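Galectin (PDB 3WUC) binds a galactose-glucose disaccharide in its beta-sandwich fold and probably acts as a beta-galactoside lectin of Xenopus laevis skin. Local coordinates at residues B[6-11]-B[128-133]; B[14-19]-B[94-99]; B[26-31]-B[82-87]; B[35-40]-B[124-129]; B[88-93]-B[103-108]. All blocks are in the same frame, centred on the assembly; numbering follows the deposited sequence.

Overall arrangement
Five contacts join a galectin beta-sandwich within and between its sheets. Interaction 4, centred about 5 Å from the chain centre, pairs strands 36-39 and 120-127 in the sheet carrying the sugar-binding strands. Interaction 1, 7 Å away between centres, shares N128 and I129 and ties strand 7-12 to strand 129-136 of the other sheet. Interactions 3 and 5, centres about 11 Å apart, follow in series by neighbouring strands 20-28 and 89-96. Interaction 2, about 25 Å from interaction 3 between centres, lies across the chain from it and shares strand 89-96 with interaction 5. Interaction 1 encloses 2, 3 and 5 along the chain. Interaction 4 thus belongs to the sugar-binding sheet, whereas 1, 3 and 5 reach subunit interfaces.

Interaction 1: residues B[6-11]-B[128-133]; sequences EPDVRI and NIELIS
The N128 carboxamide meets E6 off its own plane: E6 N sits 2.9 Å from N128 OD1 and 49° above the carbonyl plane, while N128 ND2 turns to R34 O. The return bond, N128 N to E6 O (2.9 Å), does lie in its carbonyl plane, so one side-chain and one main-chain bond hold the two residues together. The second flat group is the D8 carboxylate, modelled in two conformers. In one of them L131 N reaches D8 OD2 at 3.0 Å from above the plane, 38° out of it, a bond that may hold only part of the time; with CG anti to the backbone N (chi1 -168°), the carboxylate is carried across to the other strand. R10 faces elsewhere: P7 CB lies over the rim of one face of its guanidinium, and V9 O meets R10 NH1 close to the guanidinium plane at 3.2 Å. Next to these polar groups V9 and L131 cross at about a right angle, CG1 of V9 touching CB of L131 at 4.0 Å. The two strands belong to different sheets, and residues of both pair with the second subunit, consistent with the sheet-extending dimer of proto-type galectins such as galectin-1.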
# COMPACT_ATOMS: atom_id res chain seq x y z
N GLU B 6 -4.05 -17.94 -19.22
CA GLU B 6 -2.73 -18.19 -18.69
C GLU B 6 -2.78 -18.14 -17.13
O GLU B 6 -3.30 -17.18 -16.55
CB GLU B 6 -1.74 -17.20 -19.24
CG GLU B 6 -0.34 -17.40 -18.65
CD GLU B 6 0.61 -16.28 -19.00
OE1 GLU B 6 1.44 -16.45 -19.93
OE2 GLU B 6 0.55 -15.23 -18.29
N PRO B 7 -2.30 -19.18 -16.43
CA PRO B 7 -2.17 -19.10 -14.98
C PRO B 7 -1.21 -17.98 -14.59
O PRO B 7 -0.19 -17.69 -15.29
CB PRO B 7 -1.69 -20.48 -14.58
CG PRO B 7 -1.13 -21.06 -15.79
CD PRO B 7 -1.88 -20.50 -16.95
N ASP B 8 -1.60 -17.22 -13.60
CA ASP B 8 -0.68 -16.22 -12.97
C ASP B 8 -0.50 -16.79 -11.55
O ASP B 8 -0.54 -18.01 -11.29
CB ASP B 8 -1.20 -14.73 -12.92
CG ASP B 8 -0.06 -13.63 -12.51
OD1 ASP B 8 0.79 -13.32 -13.38
OD2 ASP B 8 -0.08 -13.08 -11.34
N VAL B 9 -0.38 -15.88 -10.60
CA VAL B 9 -0.08 -16.35 -9.26
C VAL B 9 -1.11 -17.33 -8.72
O VAL B 9 -2.35 -17.22 -8.99
CB VAL B 9 0.19 -15.22 -8.23
CG1 VAL B 9 1.46 -14.47 -8.55
CG2 VAL B 9 -1.00 -14.31 -7.99
N ARG B 10 -0.64 -18.28 -7.88
CA ARG B 10 -1.51 -18.99 -6.96
C ARG B 10 -1.01 -18.81 -5.56
O ARG B 10 0.18 -18.95 -5.31
CB ARG B 10 -1.60 -20.49 -7.21
CG ARG B 10 -2.41 -20.89 -8.42
CD ARG B 10 -1.65 -20.87 -9.69
NE ARG B 10 -2.53 -21.26 -10.77
CZ ARG B 10 -3.43 -20.51 -11.40
NH1 ARG B 10 -3.45 -19.21 -11.25
NH2 ARG B 10 -4.22 -21.02 -12.34
N ILE B 11 -1.89 -18.46 -4.65
CA ILE B 11 -1.57 -18.24 -3.25
C ILE B 11 -2.24 -19.37 -2.48
O ILE B 11 -3.42 -19.67 -2.70
CB ILE B 11 -2.10 -16.83 -2.84
CG1 ILE B 11 -1.34 -15.79 -3.65
CG2 ILE B 11 -1.88 -16.69 -1.34
CD1 ILE B 11 -1.91 -14.40 -3.67
N ASN B 128 -4.75 -14.65 -16.25
CA ASN B 128 -4.68 -13.55 -17.23
C ASN B 128 -4.61 -12.15 -16.55
O ASN B 128 -5.04 -11.13 -17.12
CB ASN B 128 -5.92 -13.66 -18.14
CG ASN B 128 -5.66 -14.55 -19.36
OD1 ASN B 128 -4.57 -15.11 -19.48
ND2 ASN B 128 -6.63 -14.64 -20.26
N ILE B 129 -4.01 -12.11 -15.39
CA ILE B 129 -3.74 -10.84 -14.71
C ILE B 129 -2.50 -11.02 -13.88
O ILE B 129 -2.31 -12.03 -13.17
CB ILE B 129 -5.01 -10.45 -13.90
CG1 ILE B 129 -4.67 -9.19 -13.08
CG2 ILE B 129 -5.47 -11.53 -12.95
CD1 ILE B 129 -5.84 -8.56 -12.32
N GLU B 130 -1.58 -10.07 -13.96
CA GLU B 130 -0.29 -10.12 -13.38
C GLU B 130 -0.33 -9.47 -12.02
O GLU B 130 -0.79 -8.32 -11.93
CB GLU B 130 0.69 -9.41 -14.31
CG GLU B 130 2.04 -9.06 -13.83
CD GLU B 130 2.86 -8.39 -14.98
OE1 GLU B 130 2.27 -7.86 -16.00
OE2 GLU B 130 4.09 -8.41 -14.86
N LEU B 131 0.13 -10.13 -10.98
CA LEU B 131 0.08 -9.57 -9.64
C LEU B 131 0.81 -8.25 -9.50
O LEU B 131 1.95 -8.14 -9.91
CB LEU B 131 0.70 -10.55 -8.64
CG LEU B 131 0.58 -10.14 -7.16
CD1 LEU B 131 -0.84 -10.04 -6.64
CD2 LEU B 131 1.46 -11.12 -6.35
N ILE B 132 0.15 -7.26 -8.86
CA ILE B 132 0.82 -6.07 -8.35
C ILE B 132 0.90 -6.17 -6.84
O ILE B 132 1.99 -5.96 -6.27
CB ILE B 132 0.16 -4.77 -8.82
CG1 ILE B 132 0.35 -4.61 -10.32
CG2 ILE B 132 0.72 -3.57 -8.07
CD1 ILE B 132 -0.58 -3.56 -10.88
N SER B 133 -0.21 -6.44 -6.14
CA SER B 133 -0.17 -6.57 -4.70
C SER B 133 -1.40 -7.32 -4.23
O SER B 133 -2.46 -7.31 -4.90
CB SER B 133 -0.03 -5.26 -3.97
OG SER B 133 -1.19 -4.44 -4.23

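Interaction 2: residues B[14-19]-B[94-99]; sequences LNLHKG and FDFEDC
K18 lies over F96 like a lid, its aliphatic chain passing slantwise across the ring. CG stands over the ring centre, 3.6 Å from the centroid and only 7° off the normal, a CH-pi contact that uses one face. A different partner comes at the rim: L16 O approaches near the ring plane, 3.3 Å from F96 CE2, so the ring has a hydrocarbon over one face and a carbonyl at its edge. The L16 side chain runs alongside F96 in the reverse sense, CD2 meeting F96 CB at 4.2 Å.

Beyond CG the lysine is fully extended, which brings its ammonium past the ring to D98, whose side chain it meets at about a right angle. K18 NZ bonds D98 OD1 at 2.8 Å, nearly along the C-O axis of the carboxylate, in a salt bridge; E119 supplies a second carboxylate to the same nitrogen. The backbone closes the joint with G19 N to F96 O, 2.8 Å. Outward of it, the E97 carboxylate folds back on a bent chain to rest against G19, OE2 3.1 Å from G19 CA.

N15 and L16 form a G1 beta bulge opposite I121. From there the chain, which has been pairing with strand 120-127, passes through K18 and G19 into strand 20-28, and the contact marks this passage between the two sheets of the galectin sandwich.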
# COMPACT_ATOMS: atom_id res chain seq x y z
N LEU B 14 -3.78 -19.04 2.56
CA LEU B 14 -4.17 -17.63 2.77
C LEU B 14 -4.79 -17.37 4.16
O LEU B 14 -4.54 -16.29 4.70
CB LEU B 14 -5.10 -17.18 1.65
CG LEU B 14 -5.35 -15.66 1.70
CD1 LEU B 14 -4.13 -14.80 1.37
CD2 LEU B 14 -6.53 -15.33 0.76
N ASN B 15 -5.48 -18.34 4.75
CA ASN B 15 -6.07 -18.23 6.08
C ASN B 15 -6.95 -17.02 6.28
O ASN B 15 -6.91 -16.36 7.32
CB ASN B 15 -4.96 -18.22 7.12
CG ASN B 15 -5.42 -18.72 8.45
OD1 ASN B 15 -6.33 -19.52 8.57
ND2 ASN B 15 -4.77 -18.25 9.47
N LEU B 16 -7.76 -16.73 5.28
CA LEU B 16 -8.71 -15.64 5.33
C LEU B 16 -10.00 -16.13 5.98
O LEU B 16 -10.69 -16.94 5.43
CB LEU B 16 -9.00 -15.08 3.95
CG LEU B 16 -9.87 -13.86 3.86
CD1 LEU B 16 -9.19 -12.61 4.38
CD2 LEU B 16 -10.33 -13.71 2.45
N HIS B 17 -10.34 -15.59 7.12
CA HIS B 17 -11.54 -15.92 7.85
C HIS B 17 -12.68 -14.97 7.58
O HIS B 17 -12.46 -13.85 7.15
CB HIS B 17 -11.22 -15.90 9.33
CG HIS B 17 -10.28 -17.00 9.73
ND1 HIS B 17 -10.72 -18.12 10.42
CD2 HIS B 17 -8.96 -17.18 9.50
CE1 HIS B 17 -9.69 -18.93 10.63
NE2 HIS B 17 -8.62 -18.40 10.05
N LYS B 18 -13.92 -15.36 7.88
CA LYS B 18 -15.03 -14.41 7.75
C LYS B 18 -14.80 -13.15 8.62
O LYS B 18 -14.20 -13.22 9.70
CB LYS B 18 -16.39 -15.13 8.00
CG LYS B 18 -16.75 -16.08 6.89
CD LYS B 18 -18.10 -16.71 7.13
CE LYS B 18 -18.40 -17.65 5.97
NZ LYS B 18 -19.46 -18.63 6.35
N GLY B 19 -15.29 -12.01 8.15
CA GLY B 19 -15.12 -10.74 8.85
C GLY B 19 -13.86 -10.01 8.37
O GLY B 19 -13.48 -8.92 8.89
N PHE B 94 -12.52 -8.37 -1.97
CA PHE B 94 -13.51 -9.40 -1.61
C PHE B 94 -13.70 -9.41 -0.12
O PHE B 94 -12.75 -9.69 0.60
CB PHE B 94 -13.04 -10.78 -2.10
CG PHE B 94 -12.76 -10.86 -3.58
CD1 PHE B 94 -11.61 -10.46 -4.15
CD2 PHE B 94 -13.77 -11.36 -4.41
CE1 PHE B 94 -11.36 -10.50 -5.52
CE2 PHE B 94 -13.52 -11.45 -5.81
CZ PHE B 94 -12.38 -11.04 -6.31
N ASP B 95 -14.89 -9.14 0.35
CA ASP B 95 -15.25 -9.18 1.77
C ASP B 95 -15.80 -10.57 2.05
O ASP B 95 -16.78 -10.95 1.45
CB ASP B 95 -16.38 -8.20 2.11
CG ASP B 95 -16.04 -6.80 1.97
OD1 ASP B 95 -14.83 -6.52 1.87
OD2 ASP B 95 -17.04 -5.97 1.93
N PHE B 96 -15.14 -11.37 2.86
CA PHE B 96 -15.60 -12.70 3.15
C PHE B 96 -16.56 -12.72 4.34
O PHE B 96 -16.18 -12.39 5.47
CB PHE B 96 -14.39 -13.53 3.42
CG PHE B 96 -14.65 -14.99 3.68
CD1 PHE B 96 -15.70 -15.65 3.13
CD2 PHE B 96 -13.73 -15.68 4.44
CE1 PHE B 96 -15.91 -17.04 3.38
CE2 PHE B 96 -13.86 -17.06 4.69
CZ PHE B 96 -14.97 -17.76 4.15
N GLU B 97 -17.84 -13.09 4.04
CA GLU B 97 -18.89 -13.24 5.03
C GLU B 97 -19.74 -14.38 4.48
O GLU B 97 -19.47 -14.90 3.36
CB GLU B 97 -19.71 -11.94 5.20
CG GLU B 97 -18.87 -10.74 5.60
CD GLU B 97 -18.41 -10.72 7.03
OE1 GLU B 97 -18.73 -11.66 7.77
OE2 GLU B 97 -17.69 -9.76 7.43
N ASP B 98 -20.82 -14.75 5.21
CA ASP B 98 -21.77 -15.67 4.66
C ASP B 98 -22.23 -15.32 3.29
O ASP B 98 -22.49 -16.19 2.43
CB ASP B 98 -23.03 -15.76 5.61
CG ASP B 98 -22.68 -16.44 6.98
OD1 ASP B 98 -21.63 -17.10 7.11
OD2 ASP B 98 -23.50 -16.35 7.91
N CYS B 99 -22.38 -14.02 3.04
CA CYS B 99 -22.54 -13.49 1.69
C CYS B 99 -21.26 -12.73 1.35
O CYS B 99 -20.94 -11.78 2.09
CB CYS B 99 -23.68 -12.55 1.63
SG CYS B 99 -24.06 -12.04 -0.08

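Interaction 3: residues B[26-31]-B[82-87]; sequences GRIAKG and FPFKSG
I28 and G87 meet where strand 20-28 of the galectin beta-sandwich runs out and the loop leading into strand 89-96 comes in beside it. The inner part is compact. I28 points at the loop, with CD1 3.6 Å from K85 O and 4.1 Å from F84 CB, crossing the F84 side chain at about a right angle; the F84 ring in turn stacks edge-to-face with F35. G87 is pressed against K30, their CA atoms 3.8 Å apart, and a weak bond joins G87 N to I28 O (2.9 Å).

The looser, exposed side is the far end of K30. Bent at three successive torsions, it curls around the loop until its CE lies 3.3 Å from S86 O, and G31 N makes a weak bond to S86 OG at 3.4 Å. R27 is also exposed but firmly held: NH2 forms a salt bridge with E89, and a bend at chi3 (-63°) turns the guanidinium edge-on to the loop. R27 NH1 then meets G87 O at 2.9 Å, within 11° of the guanidinium plane and in the plane of the carbonyl.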
# COMPACT_ATOMS: atom_id res chain seq x y z
N GLY B 26 -3.65 -5.88 -9.78
CA GLY B 26 -2.86 -6.47 -10.83
C GLY B 26 -3.08 -5.84 -12.15
O GLY B 26 -3.97 -5.03 -12.30
N ARG B 27 -2.29 -6.25 -13.15
CA ARG B 27 -2.37 -5.68 -14.49
C ARG B 27 -3.01 -6.74 -15.43
O ARG B 27 -2.46 -7.84 -15.59
CB ARG B 27 -1.02 -5.23 -15.05
CG ARG B 27 -1.15 -4.64 -16.43
CD ARG B 27 0.17 -4.01 -16.96
NE ARG B 27 0.58 -2.87 -16.11
CZ ARG B 27 0.18 -1.59 -16.22
NH1 ARG B 27 -0.63 -1.15 -17.20
NH2 ARG B 27 0.63 -0.71 -15.33
N ILE B 28 -4.12 -6.39 -16.03
CA ILE B 28 -4.86 -7.32 -16.87
C ILE B 28 -4.04 -7.55 -18.12
O ILE B 28 -3.49 -6.57 -18.69
CB ILE B 28 -6.23 -6.79 -17.25
CG1 ILE B 28 -7.07 -6.55 -16.01
CG2 ILE B 28 -6.93 -7.80 -18.20
CD1 ILE B 28 -8.21 -5.62 -16.26
N ALA B 29 -3.86 -8.83 -18.51
CA ALA B 29 -3.16 -9.09 -19.77
C ALA B 29 -3.70 -8.29 -20.99
O ALA B 29 -4.90 -8.24 -21.27
CB ALA B 29 -3.24 -10.56 -20.03
N LYS B 30 -2.75 -7.70 -21.73
CA LYS B 30 -3.10 -6.88 -22.90
C LYS B 30 -3.77 -7.75 -23.96
O LYS B 30 -3.31 -8.86 -24.25
CB LYS B 30 -1.88 -6.16 -23.51
CG LYS B 30 -2.20 -5.34 -24.80
CD LYS B 30 -3.04 -4.06 -24.55
CE LYS B 30 -4.57 -4.28 -24.47
NZ LYS B 30 -5.44 -4.18 -25.70
N GLY B 31 -4.90 -7.27 -24.43
CA GLY B 31 -5.59 -7.86 -25.59
C GLY B 31 -6.35 -9.11 -25.21
O GLY B 31 -6.93 -9.80 -26.05
N PHE B 82 -18.99 -3.14 -15.98
CA PHE B 82 -17.72 -3.66 -16.54
C PHE B 82 -16.58 -2.64 -16.54
O PHE B 82 -16.16 -2.17 -17.58
CB PHE B 82 -17.92 -4.29 -17.89
CG PHE B 82 -16.78 -5.16 -18.30
CD1 PHE B 82 -16.80 -6.48 -17.86
CD2 PHE B 82 -15.82 -4.75 -19.14
CE1 PHE B 82 -15.78 -7.32 -18.25
CE2 PHE B 82 -14.77 -5.59 -19.55
CZ PHE B 82 -14.74 -6.88 -19.06
N PRO B 83 -16.12 -2.32 -15.31
CA PRO B 83 -15.08 -1.25 -15.18
C PRO B 83 -13.66 -1.75 -15.34
O PRO B 83 -12.87 -1.69 -14.42
CB PRO B 83 -15.30 -0.73 -13.79
CG PRO B 83 -15.73 -2.01 -13.02
CD PRO B 83 -16.66 -2.70 -13.99
N PHE B 84 -13.34 -2.26 -16.54
CA PHE B 84 -12.05 -2.84 -16.82
C PHE B 84 -11.60 -2.57 -18.24
O PHE B 84 -12.41 -2.41 -19.13
CB PHE B 84 -12.08 -4.45 -16.72
CG PHE B 84 -12.67 -4.95 -15.47
CD1 PHE B 84 -11.92 -4.91 -14.27
CD2 PHE B 84 -14.01 -5.34 -15.38
CE1 PHE B 84 -12.50 -5.34 -13.13
CE2 PHE B 84 -14.61 -5.76 -14.20
CZ PHE B 84 -13.83 -5.73 -13.06
N LYS B 85 -10.31 -2.51 -18.41
CA LYS B 85 -9.65 -2.35 -19.71
C LYS B 85 -8.46 -3.28 -19.78
O LYS B 85 -7.54 -3.26 -18.90
CB LYS B 85 -9.24 -0.90 -19.92
CG LYS B 85 -8.77 -0.63 -21.34
CD LYS B 85 -8.15 0.79 -21.45
CE LYS B 85 -7.44 0.99 -22.80
NZ LYS B 85 -8.53 1.13 -23.79
N SER B 86 -8.40 -4.10 -20.85
CA SER B 86 -7.30 -4.99 -20.94
C SER B 86 -5.97 -4.22 -21.09
O SER B 86 -5.91 -3.12 -21.71
CB SER B 86 -7.51 -6.03 -22.08
OG SER B 86 -7.45 -5.35 -23.31
N GLY B 87 -4.91 -4.72 -20.48
CA GLY B 87 -3.63 -4.08 -20.42
C GLY B 87 -3.46 -3.04 -19.32
O GLY B 87 -2.30 -2.66 -19.04

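Interaction 4: residues B[35-40]-B[124-129]; sequences FAVDLG and LALNNI
Strands 36-39 and 124-127 run antiparallel at 165°, with A36-N127 and D38-A125 as hydrogen-bonded pairs whose four backbone bonds are all 2.9 Å long. V37, L39, L124 and L126 share the inner face, where V37 CG1 touches both L124 CD2 and L126 CD1 at 4.3 Å. At the end of the pair a chi1 of 77° tucks the F35 ring back over its own backbone, so that F35 CD2 rests on I129 CG2 at 4.0 Å.

The face of A36, D38, A125 and N127 carries the polar groups. D38 and N127 cross at about a right angle, D38 OD2 lying 3.5 Å from N127 ND2, their flat ends turned 70° apart. Each finds its firmest polar partner elsewhere: D38 OD1 takes H49 ND1, and N127 OD1 takes R10 NH2. A malonate, probably from the crystallisation liquor, sits beside both. D38 thus probably acts as a second-shell residue that fixes the ring of H49, a residue lining the glycan pocket.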
# COMPACT_ATOMS: atom_id res chain seq x y z
N PHE B 35 -10.30 -12.42 -17.81
CA PHE B 35 -9.38 -12.67 -16.68
C PHE B 35 -10.15 -13.11 -15.49
O PHE B 35 -11.37 -12.96 -15.37
CB PHE B 35 -8.49 -11.45 -16.41
CG PHE B 35 -9.15 -10.31 -15.66
CD1 PHE B 35 -9.88 -9.38 -16.33
CD2 PHE B 35 -9.00 -10.22 -14.30
CE1 PHE B 35 -10.46 -8.29 -15.63
CE2 PHE B 35 -9.61 -9.20 -13.57
CZ PHE B 35 -10.33 -8.26 -14.24
N ALA B 36 -9.51 -13.70 -14.48
CA ALA B 36 -10.21 -14.15 -13.33
C ALA B 36 -9.40 -14.03 -12.08
O ALA B 36 -8.14 -14.21 -12.13
CB ALA B 36 -10.62 -15.63 -13.46
N VAL B 37 -10.12 -13.82 -10.98
CA VAL B 37 -9.58 -13.98 -9.62
C VAL B 37 -10.50 -14.97 -8.92
O VAL B 37 -11.72 -14.87 -8.93
CB VAL B 37 -9.55 -12.65 -8.81
CG1 VAL B 37 -8.96 -12.94 -7.42
CG2 VAL B 37 -8.72 -11.62 -9.50
N ASP B 38 -9.89 -16.05 -8.41
CA ASP B 38 -10.58 -17.17 -7.81
C ASP B 38 -10.22 -17.30 -6.36
O ASP B 38 -9.06 -17.14 -5.93
CB ASP B 38 -10.14 -18.49 -8.43
CG ASP B 38 -10.47 -18.63 -9.89
OD1 ASP B 38 -11.50 -18.06 -10.36
OD2 ASP B 38 -9.72 -19.35 -10.59
N LEU B 39 -11.20 -17.57 -5.57
CA LEU B 39 -11.11 -17.79 -4.12
C LEU B 39 -11.73 -19.08 -3.70
O LEU B 39 -12.86 -19.41 -4.14
CB LEU B 39 -11.74 -16.60 -3.33
CG LEU B 39 -11.10 -15.22 -3.52
CD1 LEU B 39 -11.50 -14.50 -4.81
CD2 LEU B 39 -11.58 -14.46 -2.31
N GLY B 40 -11.07 -19.87 -2.85
CA GLY B 40 -11.68 -21.10 -2.37
C GLY B 40 -10.75 -21.87 -1.51
O GLY B 40 -9.96 -21.30 -0.75
N LEU B 124 -6.19 -18.62 -3.39
CA LEU B 124 -6.47 -17.47 -4.26
C LEU B 124 -5.65 -17.53 -5.51
O LEU B 124 -4.41 -17.73 -5.46
CB LEU B 124 -6.22 -16.16 -3.48
CG LEU B 124 -6.67 -14.84 -4.14
CD1 LEU B 124 -6.96 -13.84 -3.04
CD2 LEU B 124 -5.59 -14.38 -5.12
N ALA B 125 -6.30 -17.43 -6.68
CA ALA B 125 -5.57 -17.50 -7.90
C ALA B 125 -5.88 -16.40 -8.87
O ALA B 125 -7.06 -15.93 -8.85
CB ALA B 125 -5.86 -18.84 -8.64
N LEU B 126 -4.88 -16.04 -9.67
CA LEU B 126 -5.02 -15.04 -10.69
C LEU B 126 -4.79 -15.70 -12.01
O LEU B 126 -3.82 -16.46 -12.19
CB LEU B 126 -3.98 -13.90 -10.54
CG LEU B 126 -4.43 -12.74 -9.61
CD1 LEU B 126 -4.71 -13.16 -8.18
CD2 LEU B 126 -3.31 -11.69 -9.56
N ASN B 127 -5.63 -15.41 -13.00
CA ASN B 127 -5.53 -15.94 -14.34
C ASN B 127 -5.70 -14.75 -15.31
O ASN B 127 -6.68 -13.96 -15.23
CB ASN B 127 -6.60 -17.04 -14.58
CG ASN B 127 -6.36 -18.32 -13.73
OD1 ASN B 127 -5.25 -18.75 -13.59
ND2 ASN B 127 -7.38 -18.89 -13.21
N ASN B 128 -4.75 -14.65 -16.25
CA ASN B 128 -4.68 -13.55 -17.23
C ASN B 128 -4.61 -12.15 -16.55
O ASN B 128 -5.04 -11.13 -17.12
CB ASN B 128 -5.92 -13.66 -18.14
CG ASN B 128 -5.66 -14.55 -19.36
OD1 ASN B 128 -4.57 -15.11 -19.48
ND2 ASN B 128 -6.63 -14.64 -20.26
N ILE B 129 -4.01 -12.11 -15.39
CA ILE B 129 -3.74 -10.84 -14.71
C ILE B 129 -2.50 -11.02 -13.88
O ILE B 129 -2.31 -12.03 -13.17
CB ILE B 129 -5.01 -10.45 -13.90
CG1 ILE B 129 -4.67 -9.19 -13.08
CG2 ILE B 129 -5.47 -11.53 -12.95
CD1 ILE B 129 -5.84 -8.56 -12.32

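Interaction 5: residues B[88-93]-B[103-108]; sequences SETMLI and HLPDGK
I93 and H103 form the one paired step, an antiparallel hydrogen-bonded pair: H103 N donates to I93 O at 2.8 Å, while the return bond from I93 N to H103 O is weak at 3.3 Å. With CG of H103 opposite its own carbonyl carbon (chi1 -65°), the ring has I93 O at its edge, and its NE2 is held by D95 OD2. One step on, a water donates to both M91 O (2.8 Å) and H103 O (2.9 Å).

P105 packs its CD on M91 O at 3.4 Å, and its CG lies 3.8 Å from T90 OG1. L92 and L104 run alongside each other in the same sense, their CD2 atoms 4.0 Å apart. Behind them a type I turn from L104 to G107 sets the proline, and D106 braces its exit: OD1 accepts from K108 N in an Asx turn, and OD2 forms a salt bridge with K108 NZ. G107 O also receives S88 OG of the third subunit.

P105, with no N-H, could not continue the pairing, which probably explains why a water donates to M91 O instead.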
# COMPACT_ATOMS: atom_id res chain seq x y z
N SER B 88 -4.56 -2.72 -18.64
CA SER B 88 -4.51 -1.77 -17.54
C SER B 88 -4.50 -2.43 -16.15
O SER B 88 -4.85 -3.62 -15.96
CB SER B 88 -5.68 -0.83 -17.54
OG SER B 88 -5.67 -0.00 -18.71
N GLU B 89 -4.09 -1.66 -15.17
CA GLU B 89 -4.25 -2.06 -13.79
C GLU B 89 -5.70 -2.08 -13.36
O GLU B 89 -6.59 -1.40 -13.91
CB GLU B 89 -3.42 -1.20 -12.83
CG GLU B 89 -1.98 -0.93 -13.20
CD GLU B 89 -1.21 -0.26 -12.05
OE1 GLU B 89 -1.77 -0.03 -10.92
OE2 GLU B 89 0.01 -0.10 -12.29
N THR B 90 -6.01 -2.95 -12.38
CA THR B 90 -7.29 -3.03 -11.82
C THR B 90 -7.17 -3.45 -10.36
O THR B 90 -6.09 -3.84 -9.91
CB THR B 90 -8.26 -3.94 -12.57
OG1 THR B 90 -9.58 -3.77 -12.10
CG2 THR B 90 -7.91 -5.43 -12.31
N MET B 91 -8.19 -3.28 -9.61
CA MET B 91 -8.25 -3.66 -8.18
C MET B 91 -9.61 -4.27 -7.89
O MET B 91 -10.64 -3.71 -8.24
CB MET B 91 -8.02 -2.47 -7.25
CG MET B 91 -8.05 -2.85 -5.82
SD MET B 91 -7.50 -1.49 -4.77
CE MET B 91 -8.79 -0.33 -5.05
N LEU B 92 -9.63 -5.46 -7.25
CA LEU B 92 -10.83 -6.10 -6.77
C LEU B 92 -10.69 -6.39 -5.30
O LEU B 92 -9.61 -6.85 -4.88
CB LEU B 92 -11.09 -7.43 -7.57
CG LEU B 92 -11.43 -7.26 -9.08
CD1 LEU B 92 -11.36 -8.62 -9.80
CD2 LEU B 92 -12.85 -6.78 -9.16
N ILE B 93 -11.70 -6.12 -4.52
CA ILE B 93 -11.67 -6.36 -3.07
C ILE B 93 -12.80 -7.34 -2.76
O ILE B 93 -13.92 -7.19 -3.22
CB ILE B 93 -11.80 -5.06 -2.26
CG1 ILE B 93 -10.63 -4.18 -2.63
CG2 ILE B 93 -11.81 -5.39 -0.82
CD1 ILE B 93 -10.80 -2.81 -2.01
N HIS B 103 -16.26 -6.06 -4.30
CA HIS B 103 -16.15 -4.61 -4.53
C HIS B 103 -15.45 -4.36 -5.83
O HIS B 103 -14.23 -4.60 -6.00
CB HIS B 103 -15.38 -3.91 -3.44
CG HIS B 103 -16.04 -3.95 -2.11
ND1 HIS B 103 -16.93 -2.97 -1.70
CD2 HIS B 103 -16.07 -4.90 -1.15
CE1 HIS B 103 -17.37 -3.26 -0.48
NE2 HIS B 103 -16.86 -4.42 -0.12
N LEU B 104 -16.17 -3.87 -6.81
CA LEU B 104 -15.65 -3.51 -8.06
C LEU B 104 -14.94 -2.11 -7.99
O LEU B 104 -15.38 -1.30 -7.13
CB LEU B 104 -16.77 -3.47 -9.11
CG LEU B 104 -17.64 -4.75 -9.31
CD1 LEU B 104 -18.66 -4.56 -10.32
CD2 LEU B 104 -16.69 -5.90 -9.66
N PRO B 105 -14.02 -1.84 -8.93
CA PRO B 105 -13.20 -0.59 -8.79
C PRO B 105 -14.01 0.65 -9.16
O PRO B 105 -13.51 1.75 -8.83
CB PRO B 105 -11.97 -0.78 -9.68
CG PRO B 105 -12.45 -1.83 -10.66
CD PRO B 105 -13.44 -2.72 -9.95
N ASP B 106 -15.20 0.50 -9.73
CA ASP B 106 -16.09 1.68 -9.97
C ASP B 106 -16.96 2.00 -8.75
O ASP B 106 -17.90 2.78 -8.90
CB ASP B 106 -16.95 1.44 -11.22
CG ASP B 106 -17.86 0.19 -11.10
OD1 ASP B 106 -17.95 -0.44 -10.01
OD2 ASP B 106 -18.61 -0.05 -12.12
N GLY B 107 -16.74 1.37 -7.58
CA GLY B 107 -17.53 1.56 -6.42
C GLY B 107 -18.79 0.76 -6.27
O GLY B 107 -19.40 0.82 -5.21
N LYS B 108 -19.15 -0.09 -7.28
CA LYS B 108 -20.25 -1.02 -7.15
C LYS B 108 -19.85 -2.28 -6.43
O LYS B 108 -18.68 -2.60 -6.36
CB LYS B 108 -20.77 -1.37 -8.51
CG LYS B 108 -21.37 -0.21 -9.34
CD LYS B 108 -21.70 -0.74 -10.74
CE LYS B 108 -22.38 0.28 -11.64
NZ LYS B 108 -21.37 1.21 -12.18
O HOH W 1 -12.14 -2.64 -6.10